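Local coordinates for dihydrofolate reductase (Schistosoma mansoni, PDB 3VCO), which reduces 7,8-dihydrofolate to tetrahydrofolate with NADPH, an essential step in making thymidylate, purines and glycine, at residues 50-55 / 82-87; 63-68 / 127-132; 45-50 / 193-198. All coordinates share one frame; numbering follows the deposited sequence. Where two conformers were deposited one is given.

Contact 1. Residues 50-55 / 82-87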
loop_
_atom_site.group_PDB
_atom_site.type_symbol
_atom_site.label_atom_id
_atom_site.label_comp_id
_atom_site.label_asym_id
_atom_site.label_seq_id
_atom_site.Cartn_x
_atom_site.Cartn_y
_atom_site.Cartn_z
ATOM N N GLU A 50 -0.851 9.726 -8.432
ATOM C CA GLU A 50 -0.796 9.081 -9.744
ATOM C C GLU A 50 -0.130 7.704 -9.671
ATOM O O GLU A 50 -0.652 6.744 -10.212
ATOM C CB GLU A 50 -0.017 9.918 -10.750
ATOM C CG GLU A 50 -0.399 11.371 -10.807
ATOM C CD GLU A 50 0.561 12.169 -11.695
ATOM O OE1 GLU A 50 1.183 11.559 -12.599
ATOM O OE2 GLU A 50 0.706 13.397 -11.479
ATOM N N PHE A 51 1.041 7.639 -9.028
ATOM C CA PHE A 51 1.804 6.410 -8.843
ATOM C C PHE A 51 0.965 5.407 -8.074
ATOM O O PHE A 51 0.751 4.277 -8.521
ATOM C CB PHE A 51 3.127 6.719 -8.118
ATOM C CG PHE A 51 3.900 5.484 -7.654
ATOM C CD1 PHE A 51 4.569 4.678 -8.567
ATOM C CD2 PHE A 51 3.993 5.175 -6.309
ATOM C CE1 PHE A 51 5.293 3.556 -8.142
ATOM C CE2 PHE A 51 4.695 4.070 -5.886
ATOM C CZ PHE A 51 5.365 3.269 -6.808
ATOM N N PHE A 52 0.415 5.859 -6.952
ATOM C CA PHE A 52 -0.455 5.032 -6.133
ATOM C C PHE A 52 -1.649 4.487 -6.921
ATOM O O PHE A 52 -1.866 3.287 -6.935
ATOM C CB PHE A 52 -0.949 5.818 -4.939
ATOM C CG PHE A 52 -1.796 5.028 -4.004
ATOM C CD1 PHE A 52 -1.239 4.364 -2.930
ATOM C CD2 PHE A 52 -3.163 4.995 -4.160
ATOM C CE1 PHE A 52 -2.073 3.648 -2.042
ATOM C CE2 PHE A 52 -3.972 4.282 -3.299
ATOM C CZ PHE A 52 -3.438 3.614 -2.247
ATOM N N LYS A 53 -2.412 5.377 -7.548
ATOM C CA LYS A 53 -3.568 5.005 -8.365
ATOM C C LYS A 53 -3.238 3.947 -9.424
ATOM O O LYS A 53 -3.887 2.897 -9.496
ATOM C CB LYS A 53 -4.185 6.239 -9.038
ATOM C CG LYS A 53 -5.325 5.910 -10.012
ATOM C CD LYS A 53 -6.616 5.577 -9.289
ATOM C CE LYS A 53 -7.807 5.536 -10.267
ATOM N NZ LYS A 53 -9.113 5.618 -9.567
ATOM N N THR A 54 -2.238 4.236 -10.241
ATOM C CA THR A 54 -1.730 3.291 -11.237
ATOM C C THR A 54 -1.343 1.918 -10.667
ATOM O O THR A 54 -1.865 0.894 -11.109
ATOM C CB THR A 54 -0.522 3.879 -11.991
ATOM O OG1 THR A 54 -0.936 5.073 -12.664
ATOM C CG2 THR A 54 0.007 2.894 -13.016
ATOM N N VAL A 55 -0.445 1.912 -9.685
ATOM C CA VAL A 55 0.058 0.683 -9.074
ATOM C C VAL A 55 -1.109 -0.126 -8.544
ATOM O O VAL A 55 -1.218 -1.313 -8.838
ATOM C CB VAL A 55 1.108 0.987 -7.940
ATOM C CG1 VAL A 55 1.355 -0.201 -7.032
ATOM C CG2 VAL A 55 2.417 1.450 -8.539
ATOM N N LYS A 82 -12.360 8.408 -1.098
ATOM C CA LYS A 82 -12.829 7.208 -0.390
ATOM C C LYS A 82 -14.224 6.776 -0.846
ATOM O O LYS A 82 -15.095 7.637 -0.989
ATOM C CB LYS A 82 -13.027 7.587 1.079
ATOM C CG LYS A 82 -12.010 7.139 2.089
ATOM C CD LYS A 82 -12.700 7.190 3.436
ATOM C CE LYS A 82 -11.933 7.906 4.481
ATOM N NZ LYS A 82 -12.537 7.660 5.803
ATOM N N PRO A 83 -14.481 5.457 -1.025
ATOM C CA PRO A 83 -13.586 4.287 -1.084
ATOM C C PRO A 83 -12.775 4.402 -2.371
ATOM O O PRO A 83 -13.142 5.150 -3.270
ATOM C CB PRO A 83 -14.540 3.110 -1.214
ATOM C CG PRO A 83 -15.899 3.633 -0.697
ATOM C CD PRO A 83 -15.912 5.071 -1.062
ATOM N N LEU A 84 -11.655 3.712 -2.445
ATOM C CA LEU A 84 -10.804 3.814 -3.616
ATOM C C LEU A 84 -11.503 3.108 -4.758
ATOM O O LEU A 84 -11.754 1.907 -4.664
ATOM C CB LEU A 84 -9.507 3.133 -3.278
ATOM C CG LEU A 84 -8.820 3.862 -2.130
ATOM C CD1 LEU A 84 -7.511 3.164 -1.733
ATOM C CD2 LEU A 84 -8.552 5.277 -2.593
ATOM N N LYS A 85 -11.846 3.839 -5.816
ATOM C CA LYS A 85 -12.630 3.252 -6.908
ATOM C C LYS A 85 -11.912 2.104 -7.629
ATOM O O LYS A 85 -10.695 2.134 -7.794
ATOM C CB LYS A 85 -13.073 4.335 -7.921
ATOM C CG LYS A 85 -12.031 5.392 -8.197
ATOM C CD LYS A 85 -12.596 6.559 -9.056
ATOM C CE LYS A 85 -11.593 7.711 -9.174
ATOM N NZ LYS A 85 -12.120 8.873 -9.955
ATOM N N ASP A 86 -12.679 1.118 -8.073
ATOM C CA ASP A 86 -12.144 0.049 -8.927
ATOM C C ASP A 86 -11.188 -0.903 -8.223
ATOM O O ASP A 86 -10.450 -1.654 -8.880
ATOM C CB ASP A 86 -11.504 0.629 -10.197
ATOM C CG ASP A 86 -12.543 1.256 -11.137
ATOM O OD1 ASP A 86 -13.637 0.662 -11.296
ATOM O OD2 ASP A 86 -12.278 2.343 -11.705
ATOM N N ARG A 87 -11.226 -0.870 -6.888
ATOM C CA ARG A 87 -10.454 -1.769 -6.051
ATOM C C ARG A 87 -11.351 -2.285 -4.977
ATOM O O ARG A 87 -12.297 -1.611 -4.561
ATOM C CB ARG A 87 -9.254 -1.011 -5.411
ATOM C CG ARG A 87 -8.190 -0.671 -6.432
ATOM C CD ARG A 87 -7.439 0.576 -6.021
ATOM N NE ARG A 87 -8.219 1.732 -6.406
ATOM C CZ ARG A 87 -7.815 2.986 -6.317
ATOM N NH1 ARG A 87 -6.589 3.278 -5.880
ATOM N NH2 ARG A 87 -8.640 3.951 -6.717
#
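Side chains alone join Phe52 and Lys53 of helix 46-57 to Leu84, Lys85 and Arg87 of the loop before strand 88-92, beside what is, by similarity, the folate site of the dihydrofolate reductase fold. The nearest backbones, at Lys53 and Leu84, keep their CA atoms 8.7 Å apart, and no hydrogen bond joins residues 50-55 to 82-87 directly. Phe52, its CG anti to the backbone N (chi1 -177°), brings CE2 within 4.0 Å of Leu84 CD1, which lies at the ring edge. The same CE2 is 3.8 Å from Arg87 NH1, with ring and guanidinium planes 52° apart. Lys53 bends about its CB-CG bond (chi2 77°) and passes CD at an angle to Arg87; its NZ reaches Lys85 CG at 3.2 Å and stops 3.3 Å from Arg87 NH2, two donors that do not bond. By similarity Phe52, Lys53 and Arg87 belong to the substrate site, and the cationic ends are consistent with a pocket for an anionic ligand. Leu84 CB covers one guanidinium face of Arg87, whose NH1 bonds to Thr56 OG1 on the helix. Within the type II turn, Arg87 NE and NH2 grip one carbonyl side-on, each 2.9 Å from Lys85 O.

Contact 2. Residues 63-68 / 127-132; sequences LKNAVV and EVFIIG
Asn65 and Glu127 run abreast where strands 64-70 and 125-130 lie parallel. The amide of Asn65 takes the place of a backbone acceptor: Glu127 N donates to Asn65 OD1 at 2.8 Å with an N-H...O angle of 162°, the donor tilted from the carbonyl plane. Asn65 ND2 bonds to the carbonyls of Thr56 and Lys58, so both ends of the amide are engaged and its rotation is fixed. Asn65 CG also meets Phe129 at the ring edge, 3.7 Å from CE2, the amide and ring planes 61° apart. Along the backbone the ladder continues with Ala66 N to Glu127 O at 2.8 Å, Phe129 N to Ala66 O, Val68 N to Phe129 O at 2.7 Å, and Ile131 N to Val68 O. On the face of Val68, Val128 and Ile130, Ile130 lies alongside Val68 with CD1 3.6 Å from Val68 CB, while Val68 CG2, the branch anti to the carbonyl carbon, approaches Val128 CG1 at 4.0 Å; helix 109-116 covers this face. On the face of Val67 and Phe129, Val67 CG1 stands 4.2 Å from CG2 of Ile131, and helix 46-57 packs over this side. The axes of 64-68 and 127-130 approach to 4.7 Å at 20°, as in the parallel core of the dihydrofolate reductase sheet, whose strand 125-130 leads into Gly132, part of the NADP(+) site by similarity.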
loop_
_atom_site.group_PDB
_atom_site.type_symbol
_atom_site.label_atom_id
_atom_site.label_comp_id
_atom_site.label_asym_id
_atom_site.label_seq_id
_atom_site.Cartn_x
_atom_site.Cartn_y
_atom_site.Cartn_z
ATOM N N LEU A 63 -10.915 -8.092 -13.720
ATOM C CA LEU A 63 -10.553 -8.280 -12.310
ATOM C C LEU A 63 -10.253 -6.977 -11.581
ATOM O O LEU A 63 -10.035 -5.932 -12.205
ATOM C CB LEU A 63 -9.347 -9.211 -12.201
ATOM C CG LEU A 63 -9.465 -10.515 -12.986
ATOM C CD1 LEU A 63 -8.270 -11.423 -12.715
ATOM C CD2 LEU A 63 -10.782 -11.245 -12.700
ATOM N N LYS A 64 -10.216 -7.045 -10.253
ATOM C CA LYS A 64 -9.890 -5.864 -9.441
ATOM C C LYS A 64 -8.844 -6.206 -8.418
ATOM O O LYS A 64 -8.930 -7.235 -7.757
ATOM C CB LYS A 64 -11.108 -5.375 -8.657
ATOM C CG LYS A 64 -12.442 -5.365 -9.407
ATOM C CD LYS A 64 -12.652 -4.033 -10.077
ATOM C CE LYS A 64 -13.613 -4.184 -11.275
ATOM N NZ LYS A 64 -14.007 -2.852 -11.713
ATOM N N ASN A 65 -7.884 -5.319 -8.236
ATOM C CA ASN A 65 -6.957 -5.501 -7.131
ATOM C C ASN A 65 -7.626 -5.207 -5.786
ATOM O O ASN A 65 -8.646 -4.541 -5.749
ATOM C CB ASN A 65 -5.709 -4.637 -7.324
ATOM C CG ASN A 65 -4.979 -4.989 -8.573
ATOM O OD1 ASN A 65 -4.875 -6.178 -8.911
ATOM N ND2 ASN A 65 -4.488 -3.976 -9.296
ATOM N N ALA A 66 -7.084 -5.765 -4.703
ATOM C CA ALA A 66 -7.527 -5.440 -3.339
ATOM C C ALA A 66 -6.520 -4.491 -2.690
ATOM O O ALA A 66 -5.310 -4.624 -2.907
ATOM C CB ALA A 66 -7.683 -6.718 -2.483
ATOM N N VAL A 67 -7.015 -3.478 -1.981
ATOM C CA VAL A 67 -6.141 -2.646 -1.156
ATOM C C VAL A 67 -6.573 -2.873 0.290
ATOM O O VAL A 67 -7.747 -2.724 0.622
ATOM C CB VAL A 67 -6.223 -1.156 -1.476
ATOM C CG1 VAL A 67 -5.559 -0.883 -2.862
ATOM C CG2 VAL A 67 -7.708 -0.677 -1.487
ATOM N N VAL A 68 -5.612 -3.312 1.099
ATOM C CA VAL A 68 -5.866 -3.692 2.459
ATOM C C VAL A 68 -5.137 -2.682 3.334
ATOM O O VAL A 68 -3.990 -2.331 3.041
ATOM C CB VAL A 68 -5.374 -5.140 2.728
ATOM C CG1 VAL A 68 -5.750 -5.561 4.158
ATOM C CG2 VAL A 68 -5.963 -6.152 1.667
ATOM N N GLU A 127 -4.444 -8.694 -7.814
ATOM C CA GLU A 127 -3.342 -8.589 -6.853
ATOM C C GLU A 127 -3.816 -7.953 -5.524
ATOM O O GLU A 127 -4.883 -7.309 -5.461
ATOM C CB GLU A 127 -2.138 -7.818 -7.448
ATOM C CG GLU A 127 -1.512 -8.447 -8.774
ATOM C CD GLU A 127 -0.175 -9.161 -8.554
ATOM O OE1 GLU A 127 0.422 -8.951 -7.489
ATOM O OE2 GLU A 127 0.285 -9.944 -9.442
ATOM N N VAL A 128 -3.028 -8.148 -4.482
ATOM C CA VAL A 128 -3.335 -7.659 -3.153
ATOM C C VAL A 128 -2.259 -6.645 -2.770
ATOM O O VAL A 128 -1.060 -6.950 -2.858
ATOM C CB VAL A 128 -3.346 -8.824 -2.143
ATOM C CG1 VAL A 128 -3.573 -8.325 -0.729
ATOM C CG2 VAL A 128 -4.443 -9.825 -2.539
ATOM N N PHE A 129 -2.689 -5.435 -2.400
ATOM C CA PHE A 129 -1.754 -4.398 -1.935
ATOM C C PHE A 129 -2.073 -4.098 -0.473
ATOM O O PHE A 129 -3.238 -3.901 -0.142
ATOM C CB PHE A 129 -1.875 -3.137 -2.806
ATOM C CG PHE A 129 -1.508 -3.389 -4.269
ATOM C CD1 PHE A 129 -0.241 -3.101 -4.739
ATOM C CD2 PHE A 129 -2.409 -4.021 -5.129
ATOM C CE1 PHE A 129 0.116 -3.385 -6.031
ATOM C CE2 PHE A 129 -2.070 -4.315 -6.443
ATOM C CZ PHE A 129 -0.797 -4.024 -6.907
ATOM N N ILE A 130 -1.038 -4.057 0.370
ATOM C CA ILE A 130 -1.147 -3.589 1.734
ATOM C C ILE A 130 -0.647 -2.131 1.751
ATOM O O ILE A 130 0.529 -1.868 1.467
ATOM C CB ILE A 130 -0.234 -4.414 2.653
ATOM C CG1 ILE A 130 -0.577 -5.907 2.571
ATOM C CG2 ILE A 130 -0.283 -3.897 4.102
ATOM C CD1 ILE A 130 -1.959 -6.234 3.018
ATOM N N ILE A 131 -1.531 -1.191 2.088
ATOM C CA ILE A 131 -1.206 0.217 1.895
ATOM C C ILE A 131 -0.941 0.922 3.200
ATOM O O ILE A 131 -0.817 2.142 3.275
ATOM C CB ILE A 131 -2.256 0.938 1.056
ATOM C CG1 ILE A 131 -3.575 1.030 1.807
ATOM C CG2 ILE A 131 -2.415 0.177 -0.320
ATOM C CD1 ILE A 131 -4.539 1.960 1.167
ATOM N N GLY A 132 -0.864 0.141 4.245
ATOM C CA GLY A 132 -0.453 0.761 5.462
ATOM C C GLY A 132 -1.295 0.446 6.617
ATOM O O GLY A 132 -2.350 -0.195 6.504
#

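Contact 3. Residues 45-50 / 193-198; sequences IKKDME and FKFCVY
Apolar contact is carried by Phe193, whose ring is met by Ile45, at the N-cap position of helix 46-57, and by Lys47. Ile45 CG2 comes 3.6 Å from Phe193 CE1, Ile45 and the ring running antiparallel past one another. Lys47 instead crosses the phenyl at about a right angle and places CB in the ring plane at its edge, 3.6 Å from Phe193 CZ. Lys47 CG, set anti to the backbone N (chi1 -170°), also lies 3.7 Å from Phe193 CE2; the chain then bends so that its end leaves the strand, to a cation-pi interaction with Phe186 and a long, weak ion pair with Glu50.

Polar atoms meet the second ring. Asp48 OD1 lies in the plane of Phe195 at its edge, 3.3 Å from Phe195 CE1, and carboxylate and ring are nearly coplanar, 12° apart. This sets the oxygen against the positive rim of the ring, while Thr153 OG1 supplies its hydrogen bond. Lys47 O approaches Phe195 CZ at 3.7 Å. No hydrogen bond joins the segments, and the axes of helix 46-50 and strand 193-198 come no nearer than 10.2 Å; Phe195 stacks in addition on Phe51. Aromatic packing beside an acidic residue that by similarity binds substrate is consistent with the folate site of dihydrofolate reductases.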
loop_
_atom_site.group_PDB
_atom_site.type_symbol
_atom_site.label_atom_id
_atom_site.label_comp_id
_atom_site.label_asym_id
_atom_site.label_seq_id
_atom_site.Cartn_x
_atom_site.Cartn_y
_atom_site.Cartn_z
ATOM N N ILE A 45 0.572 14.626 -2.050
ATOM C CA ILE A 45 1.526 14.735 -3.149
ATOM C C ILE A 45 0.903 14.163 -4.441
ATOM O O ILE A 45 0.690 12.969 -4.557
ATOM C CB ILE A 45 2.843 14.055 -2.808
ATOM C CG1 ILE A 45 3.334 14.573 -1.461
ATOM C CG2 ILE A 45 3.871 14.373 -3.855
ATOM C CD1 ILE A 45 4.485 13.770 -0.880
ATOM N N LYS A 46 0.597 15.036 -5.391
ATOM C CA LYS A 46 -0.208 14.673 -6.561
ATOM C C LYS A 46 0.463 13.612 -7.398
ATOM O O LYS A 46 -0.164 12.676 -7.854
ATOM C CB LYS A 46 -0.537 15.939 -7.410
ATOM N N LYS A 47 1.768 13.761 -7.573
ATOM C CA LYS A 47 2.551 12.818 -8.348
ATOM C C LYS A 47 2.564 11.446 -7.652
ATOM O O LYS A 47 2.552 10.393 -8.299
ATOM C CB LYS A 47 3.974 13.365 -8.493
ATOM C CG LYS A 47 4.858 12.612 -9.466
ATOM C CD LYS A 47 4.331 12.728 -10.884
ATOM C CE LYS A 47 5.413 12.322 -11.864
ATOM N NZ LYS A 47 4.926 12.071 -13.250
ATOM N N ASP A 48 2.589 11.446 -6.330
ATOM C CA ASP A 48 2.582 10.167 -5.623
ATOM C C ASP A 48 1.225 9.467 -5.763
ATOM O O ASP A 48 1.158 8.249 -5.833
ATOM C CB ASP A 48 2.898 10.338 -4.147
ATOM C CG ASP A 48 3.199 9.002 -3.479
ATOM O OD1 ASP A 48 4.080 8.291 -4.006
ATOM O OD2 ASP A 48 2.545 8.646 -2.474
ATOM N N MET A 49 0.154 10.246 -5.771
ATOM C CA MET A 49 -1.184 9.710 -6.007
ATOM C C MET A 49 -1.382 9.092 -7.405
ATOM O O MET A 49 -2.041 8.071 -7.551
ATOM C CB MET A 49 -2.231 10.796 -5.754
ATOM C CG MET A 49 -2.368 11.134 -4.286
ATOM S SD MET A 49 -2.730 9.678 -3.276
ATOM C CE MET A 49 -1.122 9.121 -2.656
ATOM N N GLU A 50 -0.851 9.726 -8.432
ATOM C CA GLU A 50 -0.796 9.081 -9.744
ATOM C C GLU A 50 -0.130 7.704 -9.671
ATOM O O GLU A 50 -0.652 6.744 -10.212
ATOM C CB GLU A 50 -0.017 9.918 -10.750
ATOM C CG GLU A 50 -0.399 11.371 -10.807
ATOM C CD GLU A 50 0.561 12.169 -11.695
ATOM O OE1 GLU A 50 1.183 11.559 -12.599
ATOM O OE2 GLU A 50 0.706 13.397 -11.479
ATOM N N PHE A 193 11.293 13.376 -4.331
ATOM C CA PHE A 193 10.985 11.960 -4.197
ATOM C C PHE A 193 11.277 11.181 -5.475
ATOM O O PHE A 193 11.509 11.746 -6.548
ATOM C CB PHE A 193 9.528 11.719 -3.730
ATOM C CG PHE A 193 8.490 12.446 -4.566
ATOM C CD1 PHE A 193 8.154 13.762 -4.276
ATOM C CD2 PHE A 193 7.882 11.818 -5.646
ATOM C CE1 PHE A 193 7.244 14.451 -5.055
ATOM C CE2 PHE A 193 6.958 12.498 -6.427
ATOM C CZ PHE A 193 6.630 13.810 -6.125
ATOM N N LYS A 194 11.327 9.877 -5.337
ATOM C CA LYS A 194 11.508 9.038 -6.501
ATOM C C LYS A 194 10.826 7.733 -6.193
ATOM O O LYS A 194 10.577 7.415 -5.016
ATOM C CB LYS A 194 12.981 8.835 -6.805
ATOM C CG LYS A 194 13.672 7.837 -5.901
ATOM C CD LYS A 194 15.159 7.739 -6.194
ATOM C CE LYS A 194 15.460 6.959 -7.460
ATOM N NZ LYS A 194 16.918 6.584 -7.494
ATOM N N PHE A 195 10.510 6.995 -7.240
ATOM C CA PHE A 195 9.717 5.766 -7.120
ATOM C C PHE A 195 10.601 4.567 -7.387
ATOM O O PHE A 195 11.312 4.530 -8.367
ATOM C CB PHE A 195 8.552 5.771 -8.117
ATOM C CG PHE A 195 7.632 6.973 -7.969
ATOM C CD1 PHE A 195 6.881 7.156 -6.811
ATOM C CD2 PHE A 195 7.527 7.914 -8.974
ATOM C CE1 PHE A 195 6.041 8.273 -6.651
ATOM C CE2 PHE A 195 6.699 9.019 -8.821
ATOM C CZ PHE A 195 5.978 9.204 -7.644
ATOM N N CYS A 196 10.524 3.569 -6.524
ATOM C CA CYS A 196 11.367 2.379 -6.656
ATOM C C CYS A 196 10.510 1.170 -6.295
ATOM O O CYS A 196 9.599 1.248 -5.464
ATOM C CB CYS A 196 12.567 2.458 -5.712
ATOM S SG CYS A 196 13.850 3.621 -6.196
ATOM N N VAL A 197 10.777 0.058 -6.965
ATOM C CA VAL A 197 10.042 -1.165 -6.732
ATOM C C VAL A 197 11.023 -2.306 -6.407
ATOM O O VAL A 197 12.023 -2.491 -7.101
ATOM C CB VAL A 197 9.242 -1.528 -7.956
ATOM C CG1 VAL A 197 8.441 -2.772 -7.694
ATOM C CG2 VAL A 197 8.316 -0.335 -8.360
ATOM N N TYR A 198 10.731 -3.044 -5.341
ATOM C CA TYR A 198 11.670 -4.024 -4.838
ATOM C C TYR A 198 11.003 -5.357 -4.619
ATOM O O TYR A 198 9.893 -5.411 -4.098
ATOM C CB TYR A 198 12.236 -3.586 -3.484
ATOM C CG TYR A 198 12.932 -2.216 -3.456
ATOM C CD1 TYR A 198 14.205 -2.040 -3.986
ATOM C CD2 TYR A 198 12.301 -1.128 -2.893
ATOM C CE1 TYR A 198 14.826 -0.789 -3.954
ATOM C CE2 TYR A 198 12.917 0.122 -2.843
ATOM C CZ TYR A 198 14.154 0.287 -3.379
ATOM O OH TYR A 198 14.726 1.523 -3.314
#

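In the fold
From the N terminus, helix 46-57 comes first and serves two contacts. Contact 3 closes the longest loop, from residues 45-50 to strand 191-200 near the C terminus; contacts 1 and 2 are both nested inside it. Contact 1 closes 26 residues, from the helix to the loop before strand 88-92; contact 2 closes 58 between two parallel strands. Those two cross, since 50-55, 63-68, 82-87 and 127-132 alternate along the chain. Contacts 1 and 3 share Glu50 and touch where Phe51 meets Phe195. Contacts 1 and 2 touch where Leu84 meets Val67. Contacts 2 and 3 do not touch, but the helix reaches the parallel strands through Val55 on Phe129 and strand 191-200 through contact 3.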